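Local coordinates for lysosome-associated membrane glycoprotein 3 (Homo sapiens, PDB 4AKM) that takes part in lysosome-autophagosome fusion and in the unfolded protein response as a lysosomal membrane glycoprotein, here represented by the membrane-proximal part of its luminal region, at residues 26-30 and 31-35; 74-78 and 79-83. All blocks are in the same frame, centred on the assembly; numbering follows the deposited sequence.

How the contacts relate
Both contacts are local turns at the surface of one domain, the membrane-proximal part of the luminal region, which folds as a beta prism. Contact 1 comes first along the chain and lies in the long connection from strand 14-27 to strand 38-41, two partners in one antiparallel sheet. Contact 2 follows and closes the hairpin of strands 67-75 and 80-90, neighbours in the other antiparallel sheet. Their centres are about 34 Å apart, on opposite sides of the chain's centre, and their nearest atoms stay about 15 Å apart. As these strand pairings show, each reverses the chain within its own sheet: contact 1 by a loose connection, contact 2 by a tight one with cross-strand hydrogen bonds.

Contact 1: residues 26-30 and 31-35; sequences IVQDK and ESVFS
A chi1 of -26° sets CG of Lys30 against Ser35, and a bend at chi2 (-70°) then turns the rest of the lysine chain off. Lys30 CG lies 3.6 Å from Ser35 CB, and Lys30 CB is 3.7 Å from the same atom, so the touch is aliphatic and made by the root of the lysine. Beyond the bend the chain runs extended and carries the ammonium group away from 31-35.

A second touch joins Gln28 and Val33, whose side chains lie alongside each other and point the same way. In Val33 a chi1 of 71°, measured to CG1, leaves CG2 anti to the backbone N, and that methyl approaches Gln28 OE1 at 3.9 Å, a van der Waals distance. The other methyl, Val33 CG1, stands 3.7 Å above the plane of the Phe34 ring, displaced toward the rim.

A type I beta turn from Ser32 to Ser35 bends the chain here; its Ser35 N to Ser32 O hydrogen bond is weak at 3.3 Å. Glu31 folds back over the backbone: its OE2 is 3.6 Å from Asp29 O, a meeting of two acceptors and hence not a bond. Thus the evidence across 26-30 and 31-35 is for side-chain packing at the surface.

The firmer ties lead outward. Asp29 OD2 forms a salt bridge with Arg38 at the start of strand 38-41, and backbone bonds join Val27 to Arg38, Ile26 to Gln131 in strand 130-135 and Gln28 to His129. From the second sheet, Tyr98 of strand 97-110 packs on Val27 and Asp29.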
loop_
_atom_site.group_PDB
_atom_site.type_symbol
_atom_site.label_atom_id
_atom_site.label_comp_id
_atom_site.label_asym_id
_atom_site.label_seq_id
_atom_site.Cartn_x
_atom_site.Cartn_y
_atom_site.Cartn_z
ATOM N N ILE A 26 7.239 -10.243 -0.449
ATOM C CA ILE A 26 8.259 -11.234 -0.147
ATOM C C ILE A 26 7.637 -12.393 0.624
ATOM O O ILE A 26 7.126 -12.193 1.728
ATOM C CB ILE A 26 9.417 -10.635 0.703
ATOM C CG1 ILE A 26 10.251 -9.636 -0.107
ATOM C CG2 ILE A 26 10.311 -11.743 1.250
ATOM C CD1 ILE A 26 9.738 -8.217 -0.074
ATOM N N VAL A 27 7.672 -13.597 0.047
ATOM C CA VAL A 27 7.204 -14.779 0.775
ATOM C C VAL A 27 8.342 -15.717 1.176
ATOM O O VAL A 27 9.248 -15.995 0.394
ATOM C CB VAL A 27 6.048 -15.556 0.054
ATOM C CG1 VAL A 27 5.263 -14.636 -0.870
ATOM C CG2 VAL A 27 6.570 -16.769 -0.710
ATOM N N GLN A 28 8.289 -16.182 2.420
ATOM C CA GLN A 28 9.317 -17.057 2.968
ATOM C C GLN A 28 8.943 -18.526 2.793
ATOM O O GLN A 28 8.309 -19.118 3.666
ATOM C CB GLN A 28 9.534 -16.746 4.447
ATOM C CG GLN A 28 10.992 -16.683 4.856
ATOM C CD GLN A 28 11.229 -15.714 5.996
ATOM O OE1 GLN A 28 12.115 -14.856 5.928
ATOM N NE2 GLN A 28 10.434 -15.846 7.056
ATOM N N ASP A 29 9.349 -19.101 1.665
ATOM C CA ASP A 29 9.049 -20.493 1.334
ATOM C C ASP A 29 9.553 -21.454 2.396
ATOM O O ASP A 29 8.825 -22.337 2.844
ATOM C CB ASP A 29 9.697 -20.869 -0.000
ATOM C CG ASP A 29 9.052 -20.180 -1.175
ATOM O OD1 ASP A 29 7.806 -20.097 -1.193
ATOM O OD2 ASP A 29 9.789 -19.722 -2.076
ATOM N N LYS A 30 10.808 -21.270 2.789
ATOM C CA LYS A 30 11.489 -22.213 3.663
ATOM C C LYS A 30 11.391 -21.785 5.122
ATOM O O LYS A 30 11.340 -20.592 5.426
ATOM C CB LYS A 30 12.953 -22.349 3.245
ATOM C CG LYS A 30 13.211 -22.042 1.770
ATOM C CD LYS A 30 12.634 -23.096 0.832
ATOM C CE LYS A 30 12.875 -22.714 -0.627
ATOM N NZ LYS A 30 12.317 -23.707 -1.592
ATOM N N GLU A 31 11.363 -22.765 6.022
ATOM C CA GLU A 31 11.238 -22.495 7.450
ATOM C C GLU A 31 12.520 -21.845 7.967
ATOM O O GLU A 31 12.509 -21.120 8.968
ATOM C CB GLU A 31 10.936 -23.787 8.216
ATOM C CG GLU A 31 9.985 -24.745 7.493
ATOM C CD GLU A 31 8.594 -24.160 7.274
ATOM O OE1 GLU A 31 7.833 -24.044 8.258
ATOM O OE2 GLU A 31 8.258 -23.821 6.115
ATOM N N SER A 32 13.623 -22.114 7.274
ATOM C CA SER A 32 14.891 -21.460 7.572
ATOM C C SER A 32 14.825 -19.993 7.170
ATOM O O SER A 32 14.542 -19.664 6.016
ATOM C CB SER A 32 16.042 -22.150 6.838
ATOM O OG SER A 32 17.275 -21.508 7.115
ATOM N N VAL A 33 15.093 -19.114 8.127
ATOM C CA VAL A 33 14.976 -17.681 7.901
ATOM C C VAL A 33 16.105 -17.133 7.007
ATOM O O VAL A 33 15.988 -16.045 6.443
ATOM C CB VAL A 33 14.880 -16.921 9.249
ATOM C CG1 VAL A 33 16.216 -16.940 9.985
ATOM C CG2 VAL A 33 14.382 -15.496 9.042
ATOM N N PHE A 34 17.186 -17.898 6.868
ATOM C CA PHE A 34 18.330 -17.488 6.046
ATOM C C PHE A 34 18.241 -17.991 4.615
ATOM O O PHE A 34 19.008 -17.567 3.752
ATOM C CB PHE A 34 19.644 -17.978 6.648
ATOM C CG PHE A 34 19.899 -17.474 8.027
ATOM C CD1 PHE A 34 20.398 -16.197 8.228
ATOM C CD2 PHE A 34 19.645 -18.277 9.129
ATOM C CE1 PHE A 34 20.636 -15.727 9.507
ATOM C CE2 PHE A 34 19.882 -17.819 10.412
ATOM C CZ PHE A 34 20.379 -16.541 10.604
ATOM N N SER A 35 17.327 -18.925 4.378
ATOM C CA SER A 35 17.118 -19.472 3.044
ATOM C C SER A 35 16.444 -18.444 2.143
ATOM O O SER A 35 15.754 -17.548 2.638
ATOM C CB SER A 35 16.292 -20.759 3.120
ATOM O OG SER A 35 17.111 -21.870 3.453
#

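Contact 2: residues 74-78 and 79-83; sequences TKDEE and SYYIS
The Tyr81 ring has Thr74 O over one face, 3.5 Å above the plane and offset toward the rim, while Asp76 CB sits at its edge, 4.1 Å from Tyr81 CE1. The Asp76 carboxylate is turned 58° from the ring. Thr74 and Tyr81 project side by side from the same sheet face. Thr74 chi1 (-73°) puts OG1 beside the backbone N and swings CG2 to the side of the carbonyl carbon, 3.4 Å from Tyr81 OH.

Beneath this packing the two residues form an antiparallel hydrogen-bonded pair: Thr74 N to Tyr81 O measures 3.0 Å, and Tyr81 N returns a bond to Thr74 O. Further along, Thr74 OG1 and Ser83 OG are hydrogen-bonded at 2.9 Å.

At the turn, Ser79 O is gripped twice, by Asp76 N at 2.9 Å and by Glu77 N at 3.2 Å. The second bond is nearly straight (169°) and uses a carbonyl lone pair.

The hairpin occupies the third and fourth strands of a five-stranded antiparallel sheet. Strand 97-110 flanks it through a backbone hydrogen bond between Thr110 and Tyr80, another backbone hydrogen bond joins Lys75 to Arg56, and Tyr80 OH bonds to His114 O.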
loop_
_atom_site.group_PDB
_atom_site.type_symbol
_atom_site.label_atom_id
_atom_site.label_comp_id
_atom_site.label_asym_id
_atom_site.label_seq_id
_atom_site.Cartn_x
_atom_site.Cartn_y
_atom_site.Cartn_z
ATOM N N THR A 74 -6.968 5.663 7.747
ATOM C CA THR A 74 -7.820 6.266 8.768
ATOM C C THR A 74 -7.306 7.679 9.053
ATOM O O THR A 74 -6.097 7.889 9.161
ATOM C CB THR A 74 -7.804 5.428 10.081
ATOM O OG1 THR A 74 -8.545 4.217 9.893
ATOM C CG2 THR A 74 -8.414 6.194 11.244
ATOM N N LYS A 75 -8.210 8.652 9.146
ATOM C CA LYS A 75 -7.817 9.984 9.612
ATOM C C LYS A 75 -8.267 10.211 11.057
ATOM O O LYS A 75 -9.439 10.030 11.392
ATOM C CB LYS A 75 -8.320 11.098 8.683
ATOM C CG LYS A 75 -9.830 11.263 8.599
ATOM C CD LYS A 75 -10.198 12.498 7.772
ATOM C CE LYS A 75 -9.619 13.775 8.375
ATOM N NZ LYS A 75 -9.935 14.984 7.555
ATOM N N ASP A 76 -7.322 10.578 11.915
ATOM C CA ASP A 76 -7.636 10.806 13.317
ATOM C C ASP A 76 -8.066 12.251 13.503
ATOM O O ASP A 76 -8.853 12.563 14.398
ATOM C CB ASP A 76 -6.442 10.478 14.216
ATOM C CG ASP A 76 -6.848 9.695 15.453
ATOM O OD1 ASP A 76 -8.026 9.794 15.864
ATOM O OD2 ASP A 76 -5.995 8.973 16.009
ATOM N N GLU A 77 -7.549 13.115 12.634
ATOM C CA GLU A 77 -7.857 14.545 12.642
ATOM C C GLU A 77 -7.365 15.261 13.908
ATOM O O GLU A 77 -7.881 15.039 15.005
ATOM C CB GLU A 77 -9.351 14.799 12.382
ATOM C CG GLU A 77 -9.796 16.242 12.587
ATOM C CD GLU A 77 -8.936 17.251 11.839
ATOM O OE1 GLU A 77 -8.892 17.193 10.591
ATOM O OE2 GLU A 77 -8.301 18.105 12.500
ATOM N N GLU A 78 -6.345 16.105 13.751
ATOM C CA GLU A 78 -5.641 16.251 12.478
ATOM C C GLU A 78 -4.662 15.095 12.279
ATOM O O GLU A 78 -4.321 14.405 13.243
ATOM C CB GLU A 78 -4.945 17.617 12.377
ATOM C CG GLU A 78 -3.972 17.927 13.512
ATOM C CD GLU A 78 -3.570 19.397 13.559
ATOM O OE1 GLU A 78 -4.364 20.254 13.112
ATOM O OE2 GLU A 78 -2.460 19.698 14.051
ATOM N N SER A 79 -4.258 14.894 11.022
ATOM C CA SER A 79 -3.429 13.768 10.551
ATOM C C SER A 79 -4.208 12.524 10.111
ATOM O O SER A 79 -5.267 12.198 10.652
ATOM C CB SER A 79 -2.314 13.369 11.535
ATOM O OG SER A 79 -2.831 12.579 12.598
ATOM N N TYR A 80 -3.651 11.846 9.112
ATOM C CA TYR A 80 -4.168 10.580 8.612
ATOM C C TYR A 80 -2.991 9.619 8.492
ATOM O O TYR A 80 -1.834 10.035 8.560
ATOM C CB TYR A 80 -4.842 10.770 7.248
ATOM C CG TYR A 80 -3.918 11.294 6.165
ATOM C CD1 TYR A 80 -3.662 12.653 6.038
ATOM C CD2 TYR A 80 -3.300 10.427 5.269
ATOM C CE1 TYR A 80 -2.818 13.135 5.050
ATOM C CE2 TYR A 80 -2.456 10.901 4.280
ATOM C CZ TYR A 80 -2.219 12.255 4.174
ATOM O OH TYR A 80 -1.381 12.728 3.191
ATOM N N TYR A 81 -3.283 8.339 8.302
ATOM C CA TYR A 81 -2.241 7.320 8.250
ATOM C C TYR A 81 -2.800 6.057 7.623
ATOM O O TYR A 81 -4.015 5.914 7.485
ATOM C CB TYR A 81 -1.716 7.021 9.661
ATOM C CG TYR A 81 -2.806 6.737 10.672
ATOM C CD1 TYR A 81 -3.408 7.769 11.385
ATOM C CD2 TYR A 81 -3.241 5.441 10.906
ATOM C CE1 TYR A 81 -4.412 7.513 12.303
ATOM C CE2 TYR A 81 -4.243 5.174 11.821
ATOM C CZ TYR A 81 -4.826 6.211 12.518
ATOM O OH TYR A 81 -5.823 5.939 13.429
ATOM N N ILE A 82 -1.917 5.148 7.223
ATOM C CA ILE A 82 -2.358 3.819 6.824
ATOM C C ILE A 82 -2.654 3.043 8.095
ATOM O O ILE A 82 -1.773 2.859 8.930
ATOM C CB ILE A 82 -1.289 3.069 6.007
ATOM C CG1 ILE A 82 -1.171 3.655 4.600
ATOM C CG2 ILE A 82 -1.625 1.588 5.923
ATOM C CD1 ILE A 82 0.098 3.252 3.875
ATOM N N SER A 83 -3.898 2.603 8.251
ATOM C CA SER A 83 -4.308 1.902 9.460
ATOM C C SER A 83 -4.384 0.388 9.276
ATOM O O SER A 83 -4.445 -0.357 10.255
ATOM C CB SER A 83 -5.649 2.433 9.967
ATOM O OG SER A 83 -6.690 2.122 9.061
#